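Local coordinates for putative alpha/beta hydrolase fold protein (Candidatus Nitrososphaera gargensis, PDB 5A62) that probably hydrolyses carboxylic esters, as a member of the alpha/beta hydrolase fold family, at residues Y41-L46 and F51-Y56; I29-I32 and L37-D40; Y15-D20 and E86-G91; K92-G97 and G264-V269; P25-H30 and D79-L84. One frame throughout, in Å; residues are numbered along the deposited sequence. Where two conformers were deposited one is given.

Four of the five contacts pack helices or their ends on one mixed sheet with an alpha/beta hydrolase topology. Contacts 1 and 4 lie on one face, under helices 40-48 and 256-272; contacts 3 and 5 share helix 74-87 on the other face and are the closest pair, with centres about 9 Å apart. Along the chain contact 2 closes before contact 1 opens, and contact 5 encloses contact 1, all within the loop closed by contact 3; contact 4 brings in the C-terminal helix. The sheet is thus packed on both faces, as in alpha/beta hydrolases, with contact 2 at the carboxy-terminal end of strand 25-29, near the probable nucleophile elbow.

Contact 1 of 5, residues Y41-L46 and F51-Y56; sequences YEIQLL and FRVIAY
Val53 is the bump of this contact, and the hollow that takes it lies between Ile43 and Leu46, one turn apart on helix 40-48. Its two methyl branches divide the work. CG1, held anti to the backbone N (chi1 -172°), runs obliquely against Ile43, with Val53 CG1 4.0 Å from Ile43 CG1. CG2 goes to the other wall of the notch, and Val53 CG2 reaches Leu46 CB at 3.7 Å. Beside this, Leu46 meets a second neighbour by its CD2 methyl: Leu46 CD2 lies 4.3 Å from Phe51 CD2.

Phe51 is also joined to the helix through its backbone. Phe51 N donates to Leu46 O at 3.2 Å with an N-H...O angle of 156°, tying the end of the short connection back to the helix. The same carbonyl sits in the plane of the Phe51 ring, at its edge, with Leu46 O 3.5 Å from Phe51 CD2.

The contact is buried and belongs to a beta-alpha-beta unit in which helix 40-48 connects strand 25-29 to strand 52-56, its parallel neighbour in the sheet. Leu46 also packs on Leu26 of strand 25-29 and on Met263 and Leu266 of helix 256-272, which flanks helix 40-48 on the same face of the sheet, while Ile43 touches His18 of strand 12-18.

Contact 2 of 5, residues I29-I32 and L37-D40; sequences IHPI and LIWD. With ACT (acetate ion), chain B.
Trp39 turns the edge of its indole to the backbone of Ile29 and His30. Ile29 O lies near the ring plane at that edge, 3.5 Å from Trp39 CZ2, and at the five-membered ring Trp39 NE1 comes 3.5 Å from His30 N. A water bridges this last pair, accepting weakly from both nitrogens. Over one indole face, toward the rim, lies CG2 of Ile38. The other arm of that isoleucine points at the Pro31 ring, Ile38 CD1 being 4.1 Å from Pro31 CG.

Residues 29-32 follow strand 25-29, where alpha/beta hydrolases place part of the oxyanion hole. The position of an acetate ion, probably from the crystallisation liquor, is consistent with that role: Ile32 N donates to its OXT at 2.9 Å, and Ile100 N also bonds the ion.

The imidazole of His30 swings away from Trp39 because chi1 (68°) sets CG between the backbone N and carbonyl carbon. There, His30 ND1 donates to Pro31 O at 2.8 Å, nearly in the ring plane, while NE2 bonds Leu58 N.

Contact 3 of 5, residues Y15-D20 and E86-G91; sequences YEDHGD and EHLNIG
Tyr15 and His87 bring their rings together obliquely, with planes at 82° and centroids 5.9 Å apart. The phenol oxygen lies in the imidazole plane, at its edge, and Tyr15 OH is 3.4 Å from His87 NE2. A water sits at the edge of the Tyr15 ring and 3.1 Å from His87 NE2, although its spacing to the phenol oxygen is too short to be trusted.

Leu88 slides past the phenol in the opposite direction, with Leu88 CD2 3.7 Å from Tyr15 CE2. The same methyl group touches the carboxylate of Asp17, at 3.9 Å from Asp17 OD2, though the main partner of that oxygen is Arg52, in a salt bridge. Leu88 follows His87 where helix 74-87 closes in a Schellman motif: Asn89 takes a positive phi (56°), and Asn89 N bonds Glu86 O.

Strand 12-18 runs antiparallel to strand 52-56 here, with backbone bonds between Glu16 and Ala55 and between His18 and Val53. Tyr15 packs beside Tyr56, and Ile90, just past the helix, rests on Arg52 and Ile54.

Contact 4 of 5, residues K92-G97 and G264-V269; sequences KCTIIG and GFLAIV
Thr94 on strand 93-98 and Val269 on helix 256-272 have their CA atoms 8.1 Å apart, the nearest such pair of the two segments. This is the packing of the C-terminal helix on the central sheet of the alpha/beta hydrolase fold. The strand leads into a GxSxG pattern that begins at Gly97 and probably forms the nucleophile elbow of the family.

Thr94 carries the strand's side of the contact, and its two branches part. OG1 stands beside the backbone N (chi1 -72°), which puts CG2 anti to that N and heads it for Leu266, with Thr94 CG2 4.2 Å from Leu266 CD2. OG1 itself meets a methyl group of Val269 obliquely. The hydroxyl does not depend on that methyl for a polar partner, because Thr94 OG1 is hydrogen-bonded to Tyr24 OH. Leu266 and Val269 are one turn apart and present the helix face that covers the threonine; they also rest on Ile120 and Ala118 of strand 116-122, the next strand of the sheet. Ile96, two residues on, turns the same way as Thr94 and loses some surface to the helix, although Ile96 CD1 stays 4.7 Å from Leu266 CD1.

The contact is tightest at Thr94 OG1, 3.4 Å from Val269 CG1.

Contact 5 of 5, residues P25-H30 and D79-L84; sequences PLVLIH and DDLRRL
Leu81 spreads its two methyl groups over a pair of strand residues, Val27 and Ile29, and loses more surface here than either of them. Its chi1 of 177° sets CG anti to the backbone N, projecting the fork from helix 74-87 down to strand 25-29. One prong meets the valine, with Leu81 CD1 4.2 Å from Val27 CG1, as the two side chains pass obliquely. The other prong goes to the isoleucine: Leu81 CD2 lies 3.9 Å from Ile29 CD1, and these two side chains cross at about a right angle. Val27 and Ile29 are two residues apart on the strand and therefore point to the same face of the sheet.

Ile104 and Tyr108 of helix 100-111 and Tyr56 of strand 52-56 also pack against Leu81, so the leucine is enclosed from several directions. Farther round the helix the chemistry is ionic: Arg83 NH2 pairs with Asp80 OD1 at 2.7 Å, though the hydrogen bond in that salt bridge is weak (129°), and Asp80 OD2 pairs with Arg59.

Between the segments no hydrogen bond forms. Contact 5 buries just 98 Å², all through aliphatic carbons, so it probably contributes through shape and exclusion of water rather than directed bonds.

Contact 1 of 5, residues Y41-L46 and F51-Y56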
# COMPACT_ATOMS: atom_id res chain seq x y z
N TYR A 41 -25.75 8.44 16.40
CA TYR A 41 -27.13 8.46 16.06
C TYR A 41 -27.62 7.13 15.55
O TYR A 41 -28.68 6.63 15.93
CB TYR A 41 -27.42 9.52 15.00
CG TYR A 41 -28.85 9.56 14.50
CD1 TYR A 41 -29.86 10.03 15.32
CD2 TYR A 41 -29.18 9.03 13.27
CE1 TYR A 41 -31.18 10.02 14.89
CE2 TYR A 41 -30.49 9.03 12.83
CZ TYR A 41 -31.48 9.57 13.64
OH TYR A 41 -32.79 9.53 13.18
N GLU A 42 -26.85 6.53 14.68
CA GLU A 42 -27.25 5.30 14.07
C GLU A 42 -27.34 4.16 15.09
O GLU A 42 -28.22 3.32 14.97
CB GLU A 42 -26.23 4.86 12.96
CG GLU A 42 -26.27 5.72 11.74
CD GLU A 42 -25.56 7.01 11.86
OE1 GLU A 42 -24.93 7.38 12.87
OE2 GLU A 42 -25.60 7.75 10.82
N ILE A 43 -26.43 4.10 16.06
CA ILE A 43 -26.49 3.05 17.08
C ILE A 43 -27.83 3.19 17.83
O ILE A 43 -28.54 2.19 17.96
CB ILE A 43 -25.29 3.12 18.00
CG1 ILE A 43 -24.02 2.69 17.24
CG2 ILE A 43 -25.52 2.26 19.23
CD1 ILE A 43 -22.71 3.02 17.91
N GLN A 44 -28.15 4.40 18.23
CA GLN A 44 -29.43 4.63 18.95
C GLN A 44 -30.61 4.30 18.08
O GLN A 44 -31.52 3.62 18.55
CB GLN A 44 -29.51 6.07 19.48
CG GLN A 44 -28.49 6.33 20.59
CD GLN A 44 -28.38 5.20 21.63
OE1 GLN A 44 -27.28 4.71 21.95
NE2 GLN A 44 -29.52 4.75 22.15
N LEU A 45 -30.62 4.70 16.83
CA LEU A 45 -31.75 4.43 15.96
C LEU A 45 -31.93 2.94 15.74
O LEU A 45 -33.04 2.40 15.77
CB LEU A 45 -31.56 5.17 14.62
CG LEU A 45 -32.47 4.77 13.49
CD1 LEU A 45 -33.86 5.29 13.75
CD2 LEU A 45 -31.93 5.31 12.17
N LEU A 46 -30.83 2.20 15.57
CA LEU A 46 -30.91 0.83 15.21
C LEU A 46 -31.27 0.00 16.41
O LEU A 46 -31.97 -0.99 16.28
CB LEU A 46 -29.57 0.38 14.55
CG LEU A 46 -29.40 1.03 13.17
CD1 LEU A 46 -28.00 0.67 12.67
CD2 LEU A 46 -30.41 0.61 12.14
N PHE A 51 -32.49 -4.10 16.60
CA PHE A 51 -31.28 -4.78 16.22
C PHE A 51 -30.20 -4.83 17.28
O PHE A 51 -30.21 -4.04 18.22
CB PHE A 51 -30.72 -3.96 15.04
CG PHE A 51 -31.56 -4.04 13.84
CD1 PHE A 51 -31.54 -5.17 13.07
CD2 PHE A 51 -32.36 -2.97 13.44
CE1 PHE A 51 -32.30 -5.27 11.91
CE2 PHE A 51 -33.14 -3.08 12.28
CZ PHE A 51 -33.14 -4.23 11.55
N ARG A 52 -29.31 -5.82 17.12
CA ARG A 52 -28.06 -5.87 17.86
C ARG A 52 -27.08 -5.09 16.94
O ARG A 52 -27.16 -5.23 15.74
CB ARG A 52 -27.59 -7.27 18.03
CG ARG A 52 -26.24 -7.44 18.65
CD ARG A 52 -25.86 -8.87 18.64
NE ARG A 52 -24.59 -9.17 19.23
CZ ARG A 52 -24.08 -10.39 19.32
NH1 ARG A 52 -24.68 -11.44 18.76
NH2 ARG A 52 -22.93 -10.54 19.92
N VAL A 53 -26.33 -4.21 17.52
CA VAL A 53 -25.44 -3.28 16.76
C VAL A 53 -24.01 -3.46 17.21
O VAL A 53 -23.66 -3.17 18.37
CB VAL A 53 -25.84 -1.85 16.91
CG1 VAL A 53 -25.02 -0.97 15.94
CG2 VAL A 53 -27.34 -1.73 16.60
N ILE A 54 -23.17 -3.91 16.29
CA ILE A 54 -21.76 -4.09 16.51
C ILE A 54 -21.00 -3.00 15.76
O ILE A 54 -21.30 -2.81 14.57
CB ILE A 54 -21.29 -5.45 16.04
CG1 ILE A 54 -22.01 -6.55 16.89
CG2 ILE A 54 -19.77 -5.59 16.22
CD1 ILE A 54 -22.13 -7.85 16.17
N ALA A 55 -20.14 -2.28 16.42
CA ALA A 55 -19.31 -1.28 15.72
C ALA A 55 -17.89 -1.46 16.18
O ALA A 55 -17.65 -1.91 17.29
CB ALA A 55 -19.80 0.10 16.02
N TYR A 56 -16.92 -1.16 15.34
CA TYR A 56 -15.54 -1.32 15.68
C TYR A 56 -14.68 -0.25 15.05
O TYR A 56 -15.12 0.43 14.15
CB TYR A 56 -15.00 -2.74 15.44
CG TYR A 56 -14.73 -3.02 13.99
CD1 TYR A 56 -15.76 -3.25 13.08
CD2 TYR A 56 -13.44 -3.07 13.50
CE1 TYR A 56 -15.47 -3.55 11.77
CE2 TYR A 56 -13.17 -3.37 12.21
CZ TYR A 56 -14.20 -3.55 11.34
OH TYR A 56 -13.92 -3.88 10.06

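Contact 2 of 5, residues I29-I32 and L37-D40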
# COMPACT_ATOMS: atom_id res chain seq x y z
N ILE A 29 -19.30 -0.12 9.91
CA ILE A 29 -17.87 0.06 9.58
C ILE A 29 -17.65 1.47 9.08
O ILE A 29 -18.19 1.87 8.04
CB ILE A 29 -17.39 -0.97 8.58
CG1 ILE A 29 -17.88 -2.39 8.92
CG2 ILE A 29 -15.90 -0.94 8.50
CD1 ILE A 29 -17.28 -3.48 8.07
N HIS A 30 -16.88 2.23 9.84
CA HIS A 30 -16.61 3.64 9.60
C HIS A 30 -15.62 3.88 8.44
O HIS A 30 -14.96 2.96 7.96
CB HIS A 30 -16.09 4.29 10.89
CG HIS A 30 -14.75 3.82 11.33
ND1 HIS A 30 -13.60 4.27 10.73
CD2 HIS A 30 -14.33 3.01 12.35
CE1 HIS A 30 -12.55 3.74 11.34
NE2 HIS A 30 -12.96 2.95 12.31
N PRO A 31 -15.51 5.13 7.97
CA PRO A 31 -14.61 5.49 6.87
C PRO A 31 -13.22 5.78 7.37
O PRO A 31 -12.94 5.83 8.54
CB PRO A 31 -15.22 6.78 6.35
CG PRO A 31 -15.80 7.40 7.50
CD PRO A 31 -16.38 6.27 8.30
N ILE A 32 -12.28 5.97 6.44
CA ILE A 32 -10.98 6.49 6.82
C ILE A 32 -11.17 7.80 7.55
O ILE A 32 -11.89 8.68 7.04
CB ILE A 32 -10.05 6.66 5.60
CG1 ILE A 32 -9.74 5.28 5.00
CG2 ILE A 32 -8.78 7.39 6.00
CD1 ILE A 32 -8.88 5.35 3.75
N LEU A 37 -17.45 7.10 17.09
CA LEU A 37 -18.16 8.37 17.36
C LEU A 37 -19.00 8.85 16.20
O LEU A 37 -19.97 9.60 16.39
CB LEU A 37 -17.20 9.44 17.86
CG LEU A 37 -16.27 8.99 19.02
CD1 LEU A 37 -15.28 10.09 19.40
CD2 LEU A 37 -17.05 8.42 20.17
N ILE A 38 -18.68 8.45 14.97
CA ILE A 38 -19.43 8.90 13.81
C ILE A 38 -20.79 8.25 13.77
O ILE A 38 -21.64 8.73 13.04
CB ILE A 38 -18.62 8.62 12.51
CG1 ILE A 38 -18.88 9.70 11.45
CG2 ILE A 38 -18.86 7.23 11.95
CD1 ILE A 38 -18.05 9.54 10.19
N TRP A 39 -21.01 7.18 14.54
CA TRP A 39 -22.20 6.32 14.46
C TRP A 39 -23.16 6.53 15.61
O TRP A 39 -24.12 5.76 15.82
CB TRP A 39 -21.81 4.83 14.38
CG TRP A 39 -21.08 4.38 13.17
CD1 TRP A 39 -19.88 3.65 13.12
CD2 TRP A 39 -21.54 4.42 11.80
NE1 TRP A 39 -19.57 3.37 11.83
CE2 TRP A 39 -20.58 3.77 11.01
CE3 TRP A 39 -22.66 4.94 11.17
CZ2 TRP A 39 -20.70 3.64 9.67
CZ3 TRP A 39 -22.80 4.79 9.85
CH2 TRP A 39 -21.78 4.16 9.08
N ASP A 40 -22.99 7.59 16.38
CA ASP A 40 -23.80 7.74 17.59
C ASP A 40 -25.29 7.64 17.35
O ASP A 40 -26.02 6.87 17.99
CB ASP A 40 -23.41 9.06 18.33
CG ASP A 40 -23.48 10.40 17.44
OD1 ASP A 40 -23.77 10.42 16.20
OD2 ASP A 40 -23.25 11.49 18.05
C ACT B . -12.37 6.28 2.61
O ACT B . -12.04 7.50 2.63
OXT ACT B . -12.81 5.78 3.60
CH3 ACT B . -12.17 5.40 1.34
O HOH W 1 -17.43 1.40 12.86

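Contact 3 of 5, residues Y15-D20 and E86-G91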
# COMPACT_ATOMS: atom_id res chain seq x y z
N TYR A 15 -14.05 -2.42 20.05
CA TYR A 15 -15.39 -2.63 19.56
C TYR A 15 -16.44 -2.40 20.58
O TYR A 15 -16.11 -2.37 21.75
CB TYR A 15 -15.53 -4.04 18.95
CG TYR A 15 -15.59 -5.12 20.01
CD1 TYR A 15 -14.47 -5.72 20.51
CD2 TYR A 15 -16.84 -5.55 20.42
CE1 TYR A 15 -14.53 -6.69 21.48
CE2 TYR A 15 -16.92 -6.49 21.44
CZ TYR A 15 -15.78 -7.06 21.94
OH TYR A 15 -15.78 -8.07 22.92
N GLU A 16 -17.67 -2.25 20.13
CA GLU A 16 -18.89 -2.21 21.01
C GLU A 16 -19.89 -3.13 20.42
O GLU A 16 -20.05 -3.28 19.24
CB GLU A 16 -19.43 -0.83 21.17
CG GLU A 16 -18.46 0.13 21.81
CD GLU A 16 -18.91 1.57 21.77
OE1 GLU A 16 -19.97 1.91 21.22
OE2 GLU A 16 -18.14 2.43 22.31
N ASP A 17 -20.63 -3.80 21.32
CA ASP A 17 -21.66 -4.78 20.98
C ASP A 17 -22.90 -4.36 21.73
O ASP A 17 -23.00 -4.61 22.97
CB ASP A 17 -21.19 -6.16 21.38
CG ASP A 17 -22.16 -7.28 21.02
OD1 ASP A 17 -23.27 -7.03 20.55
OD2 ASP A 17 -21.79 -8.45 21.25
N HIS A 18 -23.79 -3.68 21.08
CA HIS A 18 -24.97 -3.09 21.70
C HIS A 18 -26.18 -3.94 21.45
O HIS A 18 -26.40 -4.52 20.39
CB HIS A 18 -25.23 -1.74 21.07
CG HIS A 18 -24.21 -0.68 21.38
ND1 HIS A 18 -23.09 -0.41 20.62
CD2 HIS A 18 -24.22 0.26 22.36
CE1 HIS A 18 -22.44 0.61 21.14
NE2 HIS A 18 -23.11 1.03 22.20
N GLY A 19 -27.13 -3.89 22.42
CA GLY A 19 -28.37 -4.59 22.21
C GLY A 19 -28.33 -6.02 22.71
O GLY A 19 -27.34 -6.54 23.23
N ASP A 20 -29.44 -6.71 22.51
CA ASP A 20 -29.56 -8.08 22.96
C ASP A 20 -28.86 -9.05 22.05
O ASP A 20 -29.01 -8.98 20.83
CB ASP A 20 -31.04 -8.47 22.99
CG ASP A 20 -31.27 -9.76 23.76
OD1 ASP A 20 -31.06 -10.86 23.23
OD2 ASP A 20 -31.66 -9.67 24.94
N GLU A 86 -16.14 -13.73 14.43
CA GLU A 86 -15.94 -15.03 15.08
C GLU A 86 -15.95 -14.87 16.59
O GLU A 86 -16.58 -15.68 17.32
CB GLU A 86 -14.63 -15.67 14.70
CG GLU A 86 -14.45 -16.10 13.31
CD GLU A 86 -12.99 -16.47 12.97
OE1 GLU A 86 -12.03 -16.31 13.79
OE2 GLU A 86 -12.83 -16.91 11.79
N HIS A 87 -15.32 -13.87 17.13
CA HIS A 87 -15.22 -13.62 18.60
C HIS A 87 -16.56 -13.41 19.16
O HIS A 87 -16.80 -13.85 20.34
CB HIS A 87 -14.33 -12.40 18.79
CG HIS A 87 -14.21 -11.96 20.18
ND1 HIS A 87 -13.68 -12.79 21.16
CD2 HIS A 87 -14.54 -10.80 20.79
CE1 HIS A 87 -13.65 -12.11 22.29
NE2 HIS A 87 -14.19 -10.93 22.12
N LEU A 88 -17.46 -12.76 18.45
CA LEU A 88 -18.77 -12.42 18.93
C LEU A 88 -19.79 -13.49 18.57
O LEU A 88 -20.97 -13.33 18.89
CB LEU A 88 -19.17 -11.04 18.45
CG LEU A 88 -18.25 -9.97 18.98
CD1 LEU A 88 -18.70 -8.64 18.36
CD2 LEU A 88 -18.22 -9.87 20.50
N ASN A 89 -19.35 -14.54 17.91
CA ASN A 89 -20.20 -15.65 17.50
C ASN A 89 -21.36 -15.19 16.67
O ASN A 89 -22.51 -15.61 16.86
CB ASN A 89 -20.69 -16.39 18.75
CG ASN A 89 -19.52 -16.91 19.60
OD1 ASN A 89 -19.32 -16.50 20.72
ND2 ASN A 89 -18.75 -17.81 19.04
N ILE A 90 -21.04 -14.31 15.72
CA ILE A 90 -22.03 -13.83 14.72
C ILE A 90 -22.02 -14.79 13.51
O ILE A 90 -21.05 -14.80 12.75
CB ILE A 90 -21.60 -12.41 14.25
CG1 ILE A 90 -21.44 -11.46 15.41
CG2 ILE A 90 -22.56 -11.78 13.24
CD1 ILE A 90 -22.63 -11.40 16.29
N GLY A 91 -23.10 -15.53 13.31
CA GLY A 91 -23.26 -16.41 12.11
C GLY A 91 -23.74 -15.76 10.82
O GLY A 91 -23.23 -16.08 9.73
O HOH W 2 -13.77 -8.56 24.15

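Contact 4 of 5, residues K92-G97 and G264-V269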
# COMPACT_ATOMS: atom_id res chain seq x y z
N LYS A 92 -24.78 -14.90 10.92
CA LYS A 92 -25.37 -14.22 9.72
C LYS A 92 -25.77 -12.81 10.11
O LYS A 92 -26.47 -12.61 11.09
CB LYS A 92 -26.61 -14.92 9.14
CG LYS A 92 -26.26 -16.08 8.20
CD LYS A 92 -27.27 -16.36 7.09
CE LYS A 92 -26.75 -15.89 5.73
NZ LYS A 92 -27.81 -15.77 4.67
N CYS A 93 -25.36 -11.83 9.32
CA CYS A 93 -25.50 -10.44 9.72
C CYS A 93 -25.71 -9.59 8.48
O CYS A 93 -25.59 -10.09 7.34
CB CYS A 93 -24.27 -9.95 10.46
SG CYS A 93 -22.74 -9.88 9.46
N THR A 94 -25.98 -8.32 8.68
CA THR A 94 -25.96 -7.34 7.64
C THR A 94 -24.86 -6.34 8.01
O THR A 94 -24.79 -5.91 9.15
CB THR A 94 -27.29 -6.66 7.49
OG1 THR A 94 -28.17 -7.65 6.90
CG2 THR A 94 -27.23 -5.45 6.58
N ILE A 95 -24.07 -5.90 7.03
CA ILE A 95 -22.97 -4.95 7.27
C ILE A 95 -23.30 -3.63 6.58
O ILE A 95 -23.65 -3.63 5.42
CB ILE A 95 -21.68 -5.51 6.72
CG1 ILE A 95 -21.35 -6.86 7.33
CG2 ILE A 95 -20.54 -4.56 6.99
CD1 ILE A 95 -20.20 -7.64 6.66
N ILE A 96 -23.16 -2.58 7.34
CA ILE A 96 -23.38 -1.20 6.91
C ILE A 96 -21.99 -0.54 6.93
O ILE A 96 -21.43 -0.35 7.99
CB ILE A 96 -24.36 -0.43 7.75
CG1 ILE A 96 -25.72 -1.17 7.72
CG2 ILE A 96 -24.46 0.98 7.24
CD1 ILE A 96 -26.62 -0.72 8.82
N GLY A 97 -21.48 -0.20 5.73
CA GLY A 97 -20.15 0.36 5.68
C GLY A 97 -20.06 1.64 4.92
O GLY A 97 -20.65 1.75 3.86
N GLY A 264 -35.80 1.22 5.15
CA GLY A 264 -36.40 0.52 4.08
C GLY A 264 -35.65 -0.72 3.64
O GLY A 264 -36.17 -1.82 3.46
N PHE A 265 -34.35 -0.53 3.44
CA PHE A 265 -33.52 -1.66 3.08
C PHE A 265 -33.52 -2.73 4.17
O PHE A 265 -33.56 -3.92 3.90
CB PHE A 265 -32.06 -1.17 2.90
CG PHE A 265 -31.78 -0.30 1.69
CD1 PHE A 265 -32.68 -0.13 0.62
CD2 PHE A 265 -30.55 0.34 1.60
CE1 PHE A 265 -32.33 0.66 -0.43
CE2 PHE A 265 -30.20 1.09 0.52
CZ PHE A 265 -31.07 1.23 -0.49
N LEU A 266 -33.39 -2.32 5.44
CA LEU A 266 -33.33 -3.26 6.52
C LEU A 266 -34.67 -4.02 6.65
O LEU A 266 -34.65 -5.16 7.04
CB LEU A 266 -32.99 -2.56 7.83
CG LEU A 266 -31.52 -2.05 7.86
CD1 LEU A 266 -31.28 -1.24 9.09
CD2 LEU A 266 -30.58 -3.21 7.83
N ALA A 267 -35.76 -3.37 6.28
CA ALA A 267 -37.04 -4.08 6.28
C ALA A 267 -37.08 -5.17 5.26
O ALA A 267 -37.60 -6.24 5.55
CB ALA A 267 -38.16 -3.11 6.00
N ILE A 268 -36.49 -4.94 4.09
CA ILE A 268 -36.37 -5.99 3.07
C ILE A 268 -35.53 -7.11 3.57
O ILE A 268 -35.87 -8.26 3.41
CB ILE A 268 -35.79 -5.43 1.77
CG1 ILE A 268 -36.75 -4.39 1.18
CG2 ILE A 268 -35.37 -6.53 0.79
CD1 ILE A 268 -36.13 -3.55 0.10
N VAL A 269 -34.37 -6.79 4.17
CA VAL A 269 -33.49 -7.83 4.64
C VAL A 269 -34.17 -8.65 5.73
O VAL A 269 -34.06 -9.89 5.72
CB VAL A 269 -32.18 -7.24 5.21
CG1 VAL A 269 -31.35 -8.33 5.85
CG2 VAL A 269 -31.45 -6.47 4.13

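Contact 5 of 5, residues P25-H30 and D79-L84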
# COMPACT_ATOMS: atom_id res chain seq x y z
N PRO A 25 -28.13 -9.12 14.06
CA PRO A 25 -26.91 -8.28 14.16
C PRO A 25 -26.58 -7.46 12.91
O PRO A 25 -26.56 -7.97 11.80
CB PRO A 25 -25.84 -9.29 14.39
CG PRO A 25 -26.30 -10.49 13.61
CD PRO A 25 -27.77 -10.51 13.75
N LEU A 26 -26.33 -6.20 13.18
CA LEU A 26 -25.86 -5.24 12.18
C LEU A 26 -24.47 -4.81 12.59
O LEU A 26 -24.20 -4.55 13.77
CB LEU A 26 -26.74 -4.01 12.18
CG LEU A 26 -28.23 -4.21 11.85
CD1 LEU A 26 -28.99 -2.93 11.83
CD2 LEU A 26 -28.48 -4.94 10.57
N VAL A 27 -23.57 -4.74 11.61
CA VAL A 27 -22.19 -4.35 11.82
C VAL A 27 -21.92 -3.05 11.11
O VAL A 27 -22.18 -3.00 9.91
CB VAL A 27 -21.25 -5.46 11.27
CG1 VAL A 27 -19.80 -5.09 11.47
CG2 VAL A 27 -21.58 -6.81 11.90
N LEU A 28 -21.44 -2.08 11.83
CA LEU A 28 -21.19 -0.73 11.33
C LEU A 28 -19.71 -0.56 11.12
O LEU A 28 -18.92 -0.76 12.05
CB LEU A 28 -21.70 0.40 12.20
CG LEU A 28 -23.12 0.21 12.68
CD1 LEU A 28 -23.54 1.38 13.52
CD2 LEU A 28 -24.09 0.09 11.57
N ILE A 29 -19.30 -0.12 9.91
CA ILE A 29 -17.87 0.06 9.58
C ILE A 29 -17.65 1.47 9.08
O ILE A 29 -18.19 1.87 8.04
CB ILE A 29 -17.39 -0.97 8.58
CG1 ILE A 29 -17.88 -2.39 8.92
CG2 ILE A 29 -15.90 -0.94 8.50
CD1 ILE A 29 -17.28 -3.48 8.07
N HIS A 30 -16.88 2.23 9.84
CA HIS A 30 -16.61 3.64 9.60
C HIS A 30 -15.62 3.88 8.44
O HIS A 30 -14.96 2.96 7.96
CB HIS A 30 -16.09 4.29 10.89
CG HIS A 30 -14.75 3.82 11.33
ND1 HIS A 30 -13.60 4.27 10.73
CD2 HIS A 30 -14.33 3.01 12.35
CE1 HIS A 30 -12.55 3.74 11.34
NE2 HIS A 30 -12.96 2.95 12.31
N ASP A 79 -9.57 -9.72 7.40
CA ASP A 79 -9.24 -10.70 8.43
C ASP A 79 -9.51 -10.13 9.82
O ASP A 79 -10.02 -10.87 10.68
CB ASP A 79 -7.80 -11.14 8.27
CG ASP A 79 -7.54 -11.90 7.00
OD1 ASP A 79 -8.43 -12.39 6.33
OD2 ASP A 79 -6.31 -12.06 6.74
N ASP A 80 -9.27 -8.86 10.06
CA ASP A 80 -9.60 -8.26 11.37
C ASP A 80 -11.05 -8.38 11.62
O ASP A 80 -11.51 -8.67 12.75
CB ASP A 80 -9.23 -6.76 11.39
CG ASP A 80 -7.72 -6.46 11.33
OD1 ASP A 80 -6.89 -7.37 11.63
OD2 ASP A 80 -7.42 -5.29 10.97
N LEU A 81 -11.89 -8.10 10.62
CA LEU A 81 -13.36 -8.19 10.77
C LEU A 81 -13.78 -9.63 10.97
O LEU A 81 -14.67 -9.89 11.82
CB LEU A 81 -14.02 -7.65 9.51
CG LEU A 81 -15.54 -7.73 9.46
CD1 LEU A 81 -16.19 -7.06 10.62
CD2 LEU A 81 -16.06 -7.15 8.14
N ARG A 82 -13.20 -10.54 10.22
CA ARG A 82 -13.51 -11.95 10.42
C ARG A 82 -13.24 -12.38 11.83
O ARG A 82 -14.12 -13.04 12.45
CB ARG A 82 -12.74 -12.81 9.44
CG ARG A 82 -13.10 -14.28 9.54
CD ARG A 82 -12.12 -15.16 8.75
NE ARG A 82 -10.69 -14.78 8.90
CZ ARG A 82 -9.85 -15.14 9.87
NH1 ARG A 82 -10.21 -15.93 10.87
NH2 ARG A 82 -8.59 -14.67 9.85
N ARG A 83 -12.14 -11.97 12.37
CA ARG A 83 -11.79 -12.36 13.75
C ARG A 83 -12.78 -11.76 14.70
O ARG A 83 -13.20 -12.42 15.68
CB ARG A 83 -10.36 -11.95 14.08
CG ARG A 83 -9.36 -12.84 13.33
CD ARG A 83 -7.96 -12.86 13.85
NE ARG A 83 -7.50 -11.50 13.93
CZ ARG A 83 -6.95 -10.81 12.94
NH1 ARG A 83 -6.59 -11.38 11.79
NH2 ARG A 83 -6.63 -9.53 13.20
N LEU A 84 -13.20 -10.53 14.50
CA LEU A 84 -14.17 -9.92 15.41
C LEU A 84 -15.52 -10.65 15.37
O LEU A 84 -16.13 -10.91 16.40
CB LEU A 84 -14.37 -8.43 15.06
CG LEU A 84 -15.40 -7.69 15.89
CD1 LEU A 84 -15.03 -7.64 17.37
CD2 LEU A 84 -15.59 -6.29 15.32